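Local coordinates for 49 protein (Murid herpesvirus 4, PDB 6A4V) that probably interacts with the host enzyme poly(ADP-ribose) polymerase 1 and thereby facilitates replication of the virus, at residues B[102-107]-B[215-220]; B[110-115]-B[139-144]. All blocks are in the same frame, centred on the assembly; numbering follows the deposited sequence.

In the fold
Both contacts lie on the same side of the chain's centre in this mainly helical protein, and their centres are about 11 Å apart. Interaction 1 closes a long loop of chain, from the end of helix 89-104 to the start of helix 213-235; interaction 2, between helices 111-126 and 131-146, is nested inside that loop. All the touching residues of interaction 1 are buried, and its chemistry is leucine against leucine and a peptide carbonyl. Interaction 2 is only partly buried: a phenylalanine-leucine core gives way to a lysine and an asparagine nearer solvent. The two join where L217 packs on L143 and L220 on L142, so that they share an apolar interface.

Interaction 1. Residues B[102-107]-B[215-220]; sequences TLLERL and TGLNVL
L104 and G216 mark the closest backbone approach between 102-107 and 215-220, with their CA atoms 6.9 Å apart. The first segment comes from the C-terminal part of helix 89-104 and runs into a type I beta turn from L104 to L107, tied by a bond of 2.7 Å from L107 N to L104 O. The second is helical, near the start of helix 213-235, with a weak, long bond from L220 N to G216 O (3.5 Å). No hydrogen bond links the two, and the contact rests almost wholly on the side chain of L104.

That leucine points at the opposing helix. Both its methyls lie near the peptide carbonyl of G216, CD2 the closer at 3.6 Å from G216 O. Glycine suits the place because, with no side chain, it lets the leucine methyl lie directly on the backbone. CD1 also reaches further along the helix, meeting L217 CD2 at 3.8 Å and L220 CD2 at 4.1 Å. L217 and L220 bring their methyls there by different first torsions: in L217 CG stands anti to the carbonyl carbon (chi1 -73°), whereas in L220 it is anti to the backbone N (chi1 178°). The buried G216 O also accepts a hydrogen bond from H100 NE2, one turn back on helix 89-104, giving the apolar contact a polar tie between the same two helices.

Around this junction, L104 also packs on L117 of helix 111-126, while L217 and L220 continue onto helix 131-146 through L143 and L142, placing the contact within a four-helix cluster.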
loop_
_atom_site.group_PDB
_atom_site.type_symbol
_atom_site.label_atom_id
_atom_site.label_comp_id
_atom_site.label_asym_id
_atom_site.label_seq_id
_atom_site.Cartn_x
_atom_site.Cartn_y
_atom_site.Cartn_z
ATOM N N THR B 102 28.549 -10.869 -1.978
ATOM C CA THR B 102 29.343 -10.566 -3.167
ATOM C C THR B 102 30.093 -9.246 -2.919
ATOM O O THR B 102 31.290 -9.168 -3.094
ATOM C CB THR B 102 28.516 -10.515 -4.458
ATOM O OG1 THR B 102 27.539 -9.536 -4.133
ATOM C CG2 THR B 102 27.891 -11.827 -4.904
ATOM N N LEU B 103 29.397 -8.240 -2.407
ATOM C CA LEU B 103 30.038 -7.018 -2.010
ATOM C C LEU B 103 31.231 -7.282 -1.081
ATOM O O LEU B 103 32.237 -6.588 -1.167
ATOM C CB LEU B 103 29.014 -6.128 -1.306
ATOM C CG LEU B 103 29.577 -4.879 -0.627
ATOM C CD1 LEU B 103 28.445 -3.923 -0.282
ATOM C CD2 LEU B 103 30.395 -5.209 0.624
ATOM N N LEU B 104 31.089 -8.202 -0.115
ATOM C CA LEU B 104 32.166 -8.405 0.866
ATOM C C LEU B 104 33.392 -8.990 0.148
ATOM O O LEU B 104 34.519 -8.729 0.591
ATOM C CB LEU B 104 31.711 -9.308 2.024
ATOM C CG LEU B 104 30.821 -8.666 3.095
ATOM C CD1 LEU B 104 30.456 -9.674 4.164
ATOM C CD2 LEU B 104 31.453 -7.439 3.734
ATOM N N GLU B 105 33.170 -9.734 -0.956
ATOM C CA GLU B 105 34.243 -10.278 -1.789
ATOM C C GLU B 105 35.186 -9.203 -2.358
ATOM O O GLU B 105 36.254 -9.538 -2.846
ATOM C CB GLU B 105 33.743 -10.955 -3.061
ATOM C CG GLU B 105 32.758 -12.084 -2.864
ATOM C CD GLU B 105 32.664 -12.882 -4.153
ATOM O OE1 GLU B 105 33.682 -12.909 -4.892
ATOM O OE2 GLU B 105 31.606 -13.462 -4.422
ATOM N N ARG B 106 34.758 -7.938 -2.394
ATOM C CA ARG B 106 35.637 -6.849 -2.833
ATOM C C ARG B 106 36.703 -6.626 -1.756
ATOM O O ARG B 106 37.727 -5.999 -2.005
ATOM C CB ARG B 106 34.847 -5.559 -3.087
ATOM C CG ARG B 106 33.894 -5.604 -4.277
ATOM C CD ARG B 106 32.705 -4.676 -4.064
ATOM N NE ARG B 106 31.856 -4.539 -5.246
ATOM C CZ ARG B 106 31.412 -3.382 -5.738
ATOM N NH1 ARG B 106 31.524 -2.269 -5.030
ATOM N NH2 ARG B 106 30.855 -3.349 -6.939
ATOM N N LEU B 107 36.439 -7.149 -0.553
ATOM C CA LEU B 107 37.245 -6.870 0.612
ATOM C C LEU B 107 37.952 -8.136 1.118
ATOM O O LEU B 107 38.625 -8.078 2.160
ATOM C CB LEU B 107 36.318 -6.282 1.675
ATOM C CG LEU B 107 36.026 -4.790 1.551
ATOM C CD1 LEU B 107 35.947 -4.333 0.103
ATOM C CD2 LEU B 107 34.745 -4.442 2.291
ATOM N N THR B 215 32.335 -2.705 9.387
ATOM C CA THR B 215 30.940 -2.285 9.353
ATOM C C THR B 215 30.170 -3.164 8.349
ATOM O O THR B 215 29.063 -3.609 8.630
ATOM C CB THR B 215 30.861 -0.769 9.132
ATOM O OG1 THR B 215 31.397 -0.492 7.836
ATOM C CG2 THR B 215 31.606 0.017 10.198
ATOM N N GLY B 216 30.785 -3.489 7.213
ATOM C CA GLY B 216 30.261 -4.546 6.322
ATOM C C GLY B 216 30.021 -5.882 7.045
ATOM O O GLY B 216 29.337 -6.760 6.522
ATOM N N LEU B 217 30.558 -6.064 8.255
ATOM C CA LEU B 217 30.257 -7.286 9.017
ATOM C C LEU B 217 29.141 -7.023 10.020
ATOM O O LEU B 217 28.252 -7.845 10.137
ATOM C CB LEU B 217 31.528 -7.836 9.671
ATOM C CG LEU B 217 32.485 -8.495 8.671
ATOM C CD1 LEU B 217 33.572 -9.273 9.366
ATOM C CD2 LEU B 217 31.756 -9.411 7.713
ATOM N N ASN B 218 29.162 -5.859 10.677
ATOM C CA ASN B 218 28.025 -5.419 11.456
ATOM C C ASN B 218 26.720 -5.564 10.646
ATOM O O ASN B 218 25.698 -6.010 11.150
ATOM C CB ASN B 218 28.256 -3.997 11.974
ATOM C CG ASN B 218 29.108 -3.963 13.228
ATOM O OD1 ASN B 218 29.478 -5.005 13.764
ATOM N ND2 ASN B 218 29.421 -2.773 13.715
ATOM N N VAL B 219 26.761 -5.181 9.374
ATOM C CA VAL B 219 25.610 -5.185 8.507
ATOM C C VAL B 219 25.239 -6.635 8.170
ATOM O O VAL B 219 24.066 -6.975 8.064
ATOM C CB VAL B 219 25.909 -4.376 7.228
ATOM C CG1 VAL B 219 25.039 -4.771 6.046
ATOM C CG2 VAL B 219 25.795 -2.886 7.470
ATOM N N LEU B 220 26.240 -7.469 7.908
ATOM C CA LEU B 220 25.957 -8.880 7.633
ATOM C C LEU B 220 25.219 -9.490 8.813
ATOM O O LEU B 220 24.310 -10.306 8.664
ATOM C CB LEU B 220 27.241 -9.665 7.441
ATOM C CG LEU B 220 26.994 -11.149 7.195
ATOM C CD1 LEU B 220 25.947 -11.349 6.104
ATOM C CD2 LEU B 220 28.288 -11.849 6.816
#

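Interaction 2. Residues B[110-115]-B[139-144]; sequences TSKFQR and TVNLLG
L142 and F113 bury most of the surface here, and they meet as a methyl group over an aromatic face. L142 CD2 stands 3.7 Å from the centroid of the F113 ring and only 4° off its normal, a well-centred CH-pi contact. The same methyl is 3.6 Å from F113 O, so it touches both the ring face and the backbone carbonyl of the same residue. F113 CG lies roughly anti to the backbone N (chi1 -152°), which swings the ring beneath that methyl; there CE2 touches L142 CB at 3.9 Å. A broad flat ring and a branched side chain suit each other here, one offering a face and the other a methyl to set on it.

The pair joins consecutive helices, 111-126 and 131-146, of a predominantly helical fold. T110 occupies the N-cap position of the first, and the backbones come nearest at F113 and L142, whose CA atoms are 5.9 Å apart. L142 further packs on I116 and L117, and F113 reaches L213 at the start of helix 213-235.

Toward solvent, the long chain of K112 runs across to N141, bringing K112 NZ within 4.0 Å of N141 OD1, a proximity rather than a bond. N141 ND2 instead donates to I137 O within its own helix.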
loop_
_atom_site.group_PDB
_atom_site.type_symbol
_atom_site.label_atom_id
_atom_site.label_comp_id
_atom_site.label_asym_id
_atom_site.label_seq_id
_atom_site.Cartn_x
_atom_site.Cartn_y
_atom_site.Cartn_z
ATOM N N THR B 110 41.851 -12.416 2.627
ATOM C CA THR B 110 42.303 -13.794 2.722
ATOM C C THR B 110 41.431 -14.695 1.846
ATOM O O THR B 110 40.316 -14.354 1.516
ATOM C CB THR B 110 42.297 -14.239 4.184
ATOM O OG1 THR B 110 41.040 -13.856 4.735
ATOM C CG2 THR B 110 43.396 -13.598 5.000
ATOM N N SER B 111 41.992 -15.837 1.460
ATOM C CA SER B 111 41.276 -16.901 0.768
ATOM C C SER B 111 40.379 -17.724 1.725
ATOM O O SER B 111 39.464 -18.430 1.276
ATOM C CB SER B 111 42.246 -17.795 0.033
ATOM O OG SER B 111 41.728 -19.115 -0.105
ATOM N N LYS B 112 40.633 -17.708 3.038
ATOM C CA LYS B 112 39.696 -18.415 3.914
ATOM C C LYS B 112 38.386 -17.621 3.868
ATOM O O LYS B 112 37.360 -18.158 3.440
ATOM C CB LYS B 112 40.217 -18.622 5.341
ATOM C CG LYS B 112 39.563 -19.789 6.082
ATOM C CD LYS B 112 39.609 -19.701 7.616
ATOM C CE LYS B 112 38.944 -20.886 8.295
ATOM N NZ LYS B 112 38.280 -20.518 9.573
ATOM N N PHE B 113 38.458 -16.336 4.235
ATOM C CA PHE B 113 37.338 -15.368 4.092
ATOM C C PHE B 113 36.591 -15.587 2.778
ATOM O O PHE B 113 35.357 -15.619 2.737
ATOM C CB PHE B 113 37.863 -13.939 4.129
ATOM C CG PHE B 113 36.900 -12.901 4.634
ATOM C CD1 PHE B 113 36.056 -12.243 3.762
ATOM C CD2 PHE B 113 36.927 -12.510 5.962
ATOM C CE1 PHE B 113 35.182 -11.276 4.231
ATOM C CE2 PHE B 113 36.071 -11.521 6.428
ATOM C CZ PHE B 113 35.190 -10.920 5.564
ATOM N N GLN B 114 37.331 -15.811 1.697
ATOM C CA GLN B 114 36.664 -16.021 0.431
ATOM C C GLN B 114 35.851 -17.316 0.516
ATOM O O GLN B 114 34.697 -17.327 0.139
ATOM C CB GLN B 114 37.636 -15.990 -0.755
ATOM C CG GLN B 114 36.959 -16.139 -2.132
ATOM C CD GLN B 114 35.837 -15.153 -2.401
ATOM O OE1 GLN B 114 35.922 -13.962 -2.077
ATOM N NE2 GLN B 114 34.756 -15.649 -2.988
ATOM N N ARG B 115 36.438 -18.397 1.043
ATOM C CA ARG B 115 35.824 -19.779 0.935
ATOM C C ARG B 115 34.470 -19.879 1.671
ATOM O O ARG B 115 33.606 -20.683 1.310
ATOM C CB ARG B 115 36.823 -20.826 1.441
ATOM C CG ARG B 115 37.296 -21.796 0.364
ATOM C CD ARG B 115 38.309 -22.809 0.890
ATOM N NE ARG B 115 39.672 -22.279 0.957
ATOM C CZ ARG B 115 40.316 -21.905 2.071
ATOM N NH1 ARG B 115 39.707 -21.893 3.244
ATOM N NH2 ARG B 115 41.582 -21.529 2.003
ATOM N N THR B 139 28.871 -16.439 9.698
ATOM C CA THR B 139 29.064 -15.075 10.073
ATOM C C THR B 139 30.137 -15.008 11.168
ATOM O O THR B 139 31.136 -14.346 10.999
ATOM C CB THR B 139 27.702 -14.490 10.440
ATOM O OG1 THR B 139 26.889 -14.786 9.298
ATOM C CG2 THR B 139 27.759 -13.005 10.704
ATOM N N VAL B 140 29.911 -15.744 12.258
ATOM C CA VAL B 140 30.841 -15.843 13.352
ATOM C C VAL B 140 32.247 -16.140 12.811
ATOM O O VAL B 140 33.239 -15.555 13.294
ATOM C CB VAL B 140 30.404 -16.885 14.392
ATOM C CG1 VAL B 140 31.442 -17.004 15.480
ATOM C CG2 VAL B 140 29.051 -16.533 15.010
ATOM N N ASN B 141 32.341 -16.993 11.791
ATOM C CA ASN B 141 33.652 -17.309 11.252
ATOM C C ASN B 141 34.297 -16.226 10.389
ATOM O O ASN B 141 35.565 -16.206 10.309
ATOM C CB ASN B 141 33.627 -18.593 10.448
ATOM C CG ASN B 141 33.749 -19.771 11.383
ATOM O OD1 ASN B 141 34.827 -20.330 11.491
ATOM N ND2 ASN B 141 32.658 -20.140 12.054
ATOM N N LEU B 142 33.506 -15.412 9.658
ATOM C CA LEU B 142 34.133 -14.343 8.901
ATOM C C LEU B 142 34.696 -13.379 9.948
ATOM O O LEU B 142 35.808 -12.878 9.827
ATOM C CB LEU B 142 33.185 -13.635 7.913
ATOM C CG LEU B 142 32.606 -14.483 6.786
ATOM C CD1 LEU B 142 31.238 -13.988 6.382
ATOM C CD2 LEU B 142 33.503 -14.541 5.571
ATOM N N LEU B 143 33.921 -13.156 10.989
ATOM C CA LEU B 143 34.321 -12.291 12.099
ATOM C C LEU B 143 35.644 -12.774 12.722
ATOM O O LEU B 143 36.511 -11.946 13.077
ATOM C CB LEU B 143 33.184 -12.251 13.122
ATOM C CG LEU B 143 32.028 -11.332 12.741
ATOM C CD1 LEU B 143 30.862 -11.481 13.715
ATOM C CD2 LEU B 143 32.490 -9.883 12.685
ATOM N N GLY B 144 35.820 -14.097 12.801
ATOM C CA GLY B 144 36.947 -14.689 13.502
ATOM C C GLY B 144 38.260 -14.410 12.791
ATOM O O GLY B 144 39.306 -14.218 13.446
#